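Long-range contact in class II aldolase/adducin domain protein (PDB 3OCR), which is of unproven activity, belongs to the class II aldolase/adducin family and may bind actin filaments: residues R61-A73 and L86-T100. Residues are numbered along the deposited sequence; the frame is centred on the assembly and turned at random.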
loop_
_atom_site.group_PDB
_atom_site.type_symbol
_atom_site.label_atom_id
_atom_site.label_comp_id
_atom_site.label_asym_id
_atom_site.label_seq_id
_atom_site.Cartn_x
_atom_site.Cartn_y
_atom_site.Cartn_z
ATOM N N ARG A 61 -20.666 -0.256 26.404
ATOM C CA ARG A 61 -21.544 -0.042 27.527
ATOM C C ARG A 61 -20.810 0.674 28.671
ATOM O O ARG A 61 -19.669 0.342 28.992
ATOM C CB ARG A 61 -22.155 -1.345 28.029
ATOM C CG ARG A 61 -23.294 -1.046 29.054
ATOM C CD ARG A 61 -23.819 -2.275 29.669
ATOM N NE ARG A 61 -25.067 -2.077 30.434
ATOM C CZ ARG A 61 -25.140 -1.667 31.702
ATOM N NH1 ARG A 61 -24.052 -1.325 32.382
ATOM N NH2 ARG A 61 -26.325 -1.574 32.295
ATOM N N VAL A 62 -21.468 1.671 29.248
ATOM C CA VAL A 62 -20.996 2.343 30.460
ATOM C C VAL A 62 -21.278 1.399 31.634
ATOM O O VAL A 62 -22.430 1.018 31.851
ATOM C CB VAL A 62 -21.718 3.695 30.664
ATOM C CG1 VAL A 62 -21.311 4.358 32.008
ATOM C CG2 VAL A 62 -21.456 4.640 29.499
ATOM N N PRO A 63 -20.231 0.978 32.377
ATOM C CA PRO A 63 -20.508 0.085 33.501
ATOM C C PRO A 63 -21.344 0.789 34.554
ATOM O O PRO A 63 -21.097 1.956 34.854
ATOM C CB PRO A 63 -19.114 -0.254 34.052
ATOM C CG PRO A 63 -18.190 -0.019 32.930
ATOM C CD PRO A 63 -18.788 1.117 32.126
ATOM N N GLY A 64 -22.336 0.087 35.088
ATOM C CA GLY A 64 -23.226 0.643 36.103
ATOM C C GLY A 64 -24.645 0.129 35.942
ATOM O O GLY A 64 -24.896 -0.746 35.112
ATOM N N PRO A 65 -25.593 0.674 36.728
ATOM C CA PRO A 65 -26.977 0.178 36.694
ATOM C C PRO A 65 -27.831 0.719 35.527
ATOM O O PRO A 65 -28.996 0.334 35.391
ATOM C CB PRO A 65 -27.535 0.642 38.037
ATOM C CG PRO A 65 -26.795 1.906 38.325
ATOM C CD PRO A 65 -25.423 1.766 37.710
ATOM N N ASP A 66 -27.256 1.590 34.702
ATOM C CA ASP A 66 -27.977 2.218 33.591
ATOM C C ASP A 66 -27.585 1.624 32.245
ATOM O O ASP A 66 -26.393 1.388 31.980
ATOM C CB ASP A 66 -27.691 3.715 33.555
ATOM C CG ASP A 66 -28.067 4.415 34.842
ATOM O OD1 ASP A 66 -29.277 4.484 35.169
ATOM O OD2 ASP A 66 -27.142 4.910 35.521
ATOM N N GLU A 67 -28.578 1.409 31.383
ATOM C CA GLU A 67 -28.310 0.963 30.023
ATOM C C GLU A 67 -27.859 2.152 29.163
ATOM O O GLU A 67 -28.575 2.603 28.267
ATOM C CB GLU A 67 -29.516 0.223 29.427
ATOM C CG GLU A 67 -29.804 -1.160 30.075
ATOM C CD GLU A 67 -28.830 -2.268 29.623
ATOM O OE1 GLU A 67 -28.569 -2.403 28.402
ATOM O OE2 GLU A 67 -28.326 -3.017 30.492
ATOM N N HIS A 68 -26.667 2.661 29.479
ATOM C CA HIS A 68 -26.058 3.777 28.763
ATOM C C HIS A 68 -24.820 3.313 28.004
ATOM O O HIS A 68 -24.157 2.356 28.424
ATOM C CB HIS A 68 -25.710 4.924 29.709
ATOM C CG HIS A 68 -26.906 5.600 30.307
ATOM N ND1 HIS A 68 -26.817 6.451 31.390
ATOM C CD2 HIS A 68 -28.219 5.534 29.988
ATOM C CE1 HIS A 68 -28.022 6.887 31.707
ATOM N NE2 HIS A 68 -28.892 6.346 30.870
ATOM N N PHE A 69 -24.548 3.985 26.879
ATOM C CA PHE A 69 -23.504 3.612 25.926
ATOM C C PHE A 69 -22.744 4.815 25.400
ATOM O O PHE A 69 -23.284 5.914 25.295
ATOM C CB PHE A 69 -24.107 2.830 24.741
ATOM C CG PHE A 69 -24.896 1.651 25.171
ATOM C CD1 PHE A 69 -24.297 0.414 25.287
ATOM C CD2 PHE A 69 -26.237 1.796 25.550
ATOM C CE1 PHE A 69 -25.027 -0.690 25.731
ATOM C CE2 PHE A 69 -26.972 0.704 26.011
ATOM C CZ PHE A 69 -26.360 -0.546 26.097
ATOM N N LEU A 70 -21.479 4.587 25.060
ATOM C CA LEU A 70 -20.612 5.618 24.493
ATOM C C LEU A 70 -20.372 5.393 23.008
ATOM O O LEU A 70 -20.187 4.251 22.558
ATOM C CB LEU A 70 -19.282 5.634 25.242
ATOM C CG LEU A 70 -19.356 6.018 26.721
ATOM C CD1 LEU A 70 -18.220 5.341 27.541
ATOM C CD2 LEU A 70 -19.301 7.533 26.836
ATOM N N ILE A 71 -20.380 6.487 22.247
ATOM C CA ILE A 71 -20.145 6.463 20.800
ATOM C C ILE A 71 -19.539 7.816 20.375
ATOM O O ILE A 71 -19.584 8.804 21.149
ATOM C CB ILE A 71 -21.466 6.117 20.040
ATOM C CG1 ILE A 71 -21.206 5.780 18.572
ATOM C CG2 ILE A 71 -22.510 7.229 20.237
ATOM C CD1 ILE A 71 -22.144 4.720 17.993
ATOM N N ASN A 72 -18.924 7.855 19.191
ATOM C CA ASN A 72 -18.384 9.110 18.654
ATOM C C ASN A 72 -19.474 10.136 18.361
ATOM O O ASN A 72 -20.614 9.777 18.025
ATOM C CB ASN A 72 -17.472 8.890 17.414
ATOM C CG ASN A 72 -18.219 8.314 16.205
ATOM O OD1 ASN A 72 -18.950 7.330 16.304
ATOM N ND2 ASN A 72 -18.019 8.933 15.053
ATOM N N ALA A 73 -19.112 11.400 18.531
ATOM C CA ALA A 73 -19.931 12.527 18.115
ATOM C C ALA A 73 -20.024 12.578 16.596
ATOM O O ALA A 73 -19.057 12.261 15.897
ATOM C CB ALA A 73 -19.352 13.862 18.672
ATOM N N LEU A 86 -16.413 11.720 23.761
ATOM C CA LEU A 86 -17.321 10.643 23.416
ATOM C C LEU A 86 -18.701 11.043 23.897
ATOM O O LEU A 86 -18.837 11.852 24.825
ATOM C CB LEU A 86 -16.882 9.333 24.051
ATOM C CG LEU A 86 -15.731 8.699 23.281
ATOM C CD1 LEU A 86 -14.975 7.798 24.209
ATOM C CD2 LEU A 86 -16.266 7.926 22.046
ATOM N N VAL A 87 -19.722 10.511 23.238
ATOM C CA VAL A 87 -21.077 10.862 23.611
ATOM C C VAL A 87 -21.744 9.697 24.329
ATOM O O VAL A 87 -21.694 8.550 23.845
ATOM C CB VAL A 87 -21.925 11.294 22.388
ATOM C CG1 VAL A 87 -23.276 11.838 22.838
ATOM C CG2 VAL A 87 -21.188 12.323 21.549
ATOM N N LYS A 88 -22.397 10.005 25.449
ATOM C CA LYS A 88 -23.173 9.017 26.198
ATOM C C LYS A 88 -24.630 9.074 25.794
ATOM O O LYS A 88 -25.285 10.126 25.910
ATOM C CB LYS A 88 -23.052 9.227 27.702
ATOM C CG LYS A 88 -23.740 8.116 28.520
ATOM C CD LYS A 88 -23.254 8.096 29.961
ATOM C CE LYS A 88 -23.834 9.248 30.764
ATOM N NZ LYS A 88 -23.384 9.159 32.181
ATOM N N VAL A 89 -25.124 7.932 25.323
ATOM C CA VAL A 89 -26.504 7.809 24.853
ATOM C C VAL A 89 -27.196 6.611 25.541
ATOM O O VAL A 89 -26.519 5.726 26.080
ATOM C CB VAL A 89 -26.582 7.653 23.310
ATOM C CG1 VAL A 89 -25.974 8.878 22.597
ATOM C CG2 VAL A 89 -25.908 6.372 22.839
ATOM N N ASP A 90 -28.529 6.602 25.525
ATOM C CA ASP A 90 -29.302 5.477 26.084
ATOM C C ASP A 90 -29.483 4.444 24.976
ATOM O O ASP A 90 -28.950 4.624 23.889
ATOM C CB ASP A 90 -30.658 5.948 26.651
ATOM C CG ASP A 90 -31.552 6.626 25.603
ATOM O OD1 ASP A 90 -31.370 6.405 24.387
ATOM O OD2 ASP A 90 -32.459 7.386 26.009
ATOM N N ILE A 91 -30.228 3.378 25.237
ATOM C CA ILE A 91 -30.436 2.332 24.236
ATOM C C ILE A 91 -31.128 2.828 22.955
ATOM O O ILE A 91 -30.952 2.243 21.887
ATOM C CB ILE A 91 -31.135 1.079 24.836
ATOM C CG1 ILE A 91 -30.890 -0.169 23.973
ATOM C CG2 ILE A 91 -32.637 1.331 25.090
ATOM C CD1 ILE A 91 -29.392 -0.511 23.737
ATOM N N ASP A 92 -31.866 3.928 23.043
ATOM C CA ASP A 92 -32.551 4.506 21.872
ATOM C C ASP A 92 -31.693 5.447 21.046
ATOM O O ASP A 92 -32.082 5.826 19.948
ATOM C CB ASP A 92 -33.776 5.284 22.325
ATOM C CG ASP A 92 -34.768 4.420 23.022
ATOM O OD1 ASP A 92 -34.851 3.229 22.647
ATOM O OD2 ASP A 92 -35.461 4.929 23.931
ATOM N N GLY A 93 -30.546 5.842 21.585
ATOM C CA GLY A 93 -29.702 6.835 20.949
ATOM C C GLY A 93 -29.966 8.259 21.397
ATOM O O GLY A 93 -29.442 9.203 20.798
ATOM N N THR A 94 -30.779 8.421 22.441
ATOM C CA THR A 94 -31.063 9.742 22.986
ATOM C C THR A 94 -29.841 10.182 23.783
ATOM O O THR A 94 -29.293 9.412 24.551
ATOM C CB THR A 94 -32.319 9.720 23.902
ATOM O OG1 THR A 94 -33.428 9.176 23.178
ATOM C CG2 THR A 94 -32.688 11.130 24.416
ATOM N N ILE A 95 -29.425 11.426 23.596
ATOM C CA ILE A 95 -28.269 11.953 24.301
ATOM C C ILE A 95 -28.558 11.869 25.785
ATOM O O ILE A 95 -29.635 12.260 26.226
ATOM C CB ILE A 95 -28.026 13.444 23.937
ATOM C CG1 ILE A 95 -27.767 13.634 22.430
ATOM C CG2 ILE A 95 -26.929 14.059 24.809
ATOM C CD1 ILE A 95 -26.689 12.747 21.841
ATOM N N VAL A 96 -27.610 11.344 26.547
ATOM C CA VAL A 96 -27.649 11.478 27.997
ATOM C C VAL A 96 -26.632 12.551 28.401
ATOM O O VAL A 96 -26.924 13.406 29.230
ATOM C CB VAL A 96 -27.426 10.122 28.719
ATOM C CG1 VAL A 96 -27.451 10.300 30.243
ATOM C CG2 VAL A 96 -28.495 9.114 28.289
ATOM N N ASP A 97 -25.455 12.521 27.771
ATOM C CA ASP A 97 -24.381 13.464 28.059
ATOM C C ASP A 97 -23.551 13.681 26.792
ATOM O O ASP A 97 -22.785 12.810 26.398
ATOM C CB ASP A 97 -23.492 12.897 29.176
ATOM C CG ASP A 97 -22.562 13.943 29.793
ATOM O OD1 ASP A 97 -22.300 14.991 29.167
ATOM O OD2 ASP A 97 -22.068 13.693 30.908
ATOM N N ASP A 98 -23.718 14.838 26.155
ATOM C CA ASP A 98 -22.974 15.158 24.938
ATOM C C ASP A 98 -22.073 16.367 25.152
ATOM O O ASP A 98 -22.511 17.506 24.957
ATOM C CB ASP A 98 -23.911 15.428 23.765
ATOM C CG ASP A 98 -23.164 15.790 22.482
ATOM O OD1 ASP A 98 -21.912 15.678 22.438
ATOM O OD2 ASP A 98 -23.840 16.181 21.504
ATOM N N PRO A 99 -20.802 16.125 25.519
ATOM C CA PRO A 99 -19.874 17.231 25.782
ATOM C C PRO A 99 -19.548 18.076 24.537
ATOM O O PRO A 99 -18.949 19.138 24.674
ATOM C CB PRO A 99 -18.608 16.513 26.289
ATOM C CG PRO A 99 -19.081 15.166 26.739
ATOM C CD PRO A 99 -20.163 14.817 25.758
ATOM N N THR A 100 -19.935 17.617 23.344
ATOM C CA THR A 100 -19.583 18.328 22.099
ATOM C C THR A 100 -20.684 19.219 21.539
ATOM O O THR A 100 -20.411 20.144 20.774
ATOM C CB THR A 100 -19.192 17.354 20.971
ATOM O OG1 THR A 100 -20.370 16.714 20.458
ATOM C CG2 THR A 100 -18.223 16.289 21.479
HETATM O O HOH W 1 -31.328 3.016 27.900
HETATM O O HOH W 2 -24.870 7.062 33.009
#
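F69 and I71 pair with V89 and V87 in an antiparallel ladder of four backbone hydrogen bonds. F69 N donates to V89 O at 2.7 Å and V89 N donates back to F69 O. I71 and V87 repeat the exchange.

H68, L70 and K88 share one face of the sheet. The H68 ring is sandwiched. V96 CG2 makes a CH-pi contact over one face, 4.0 Å from the ring centroid, and D66 CB lies over the other. The K88 chain runs past H68 CB, with CG 3.9 Å from it, and CE lies 4.1 Å from H68 ND1. Water 2 bridges K88 NZ and H68 ND1, and NZ also forms a salt bridge with E31. The L70 and L86 side chains cross at about a right angle, with L70 CD2 on L86 CB.

On the other face, I91 lies alongside F69. Its CG1 is anti to the backbone N (chi1 -159°), and chi2 of 57° then sets CD1 3.5 Å from F69 CE2. V87 CG2 packs on A73 CB at 3.7 Å. Beyond the ladder, water 1 joins E67 O to I91 N.

D90 to G93 form a type I turn leading to strand 95-97, where V96 and D97 make a classic bulge opposite K88. In this class II aldolase/adducin N-terminal domain, strand 68-71 lies between 58-61 and 87-90, toward one edge of the mixed sheet. Helix 29-47 packs against L70, while F69 meets H116 and Y109 on the opposite face.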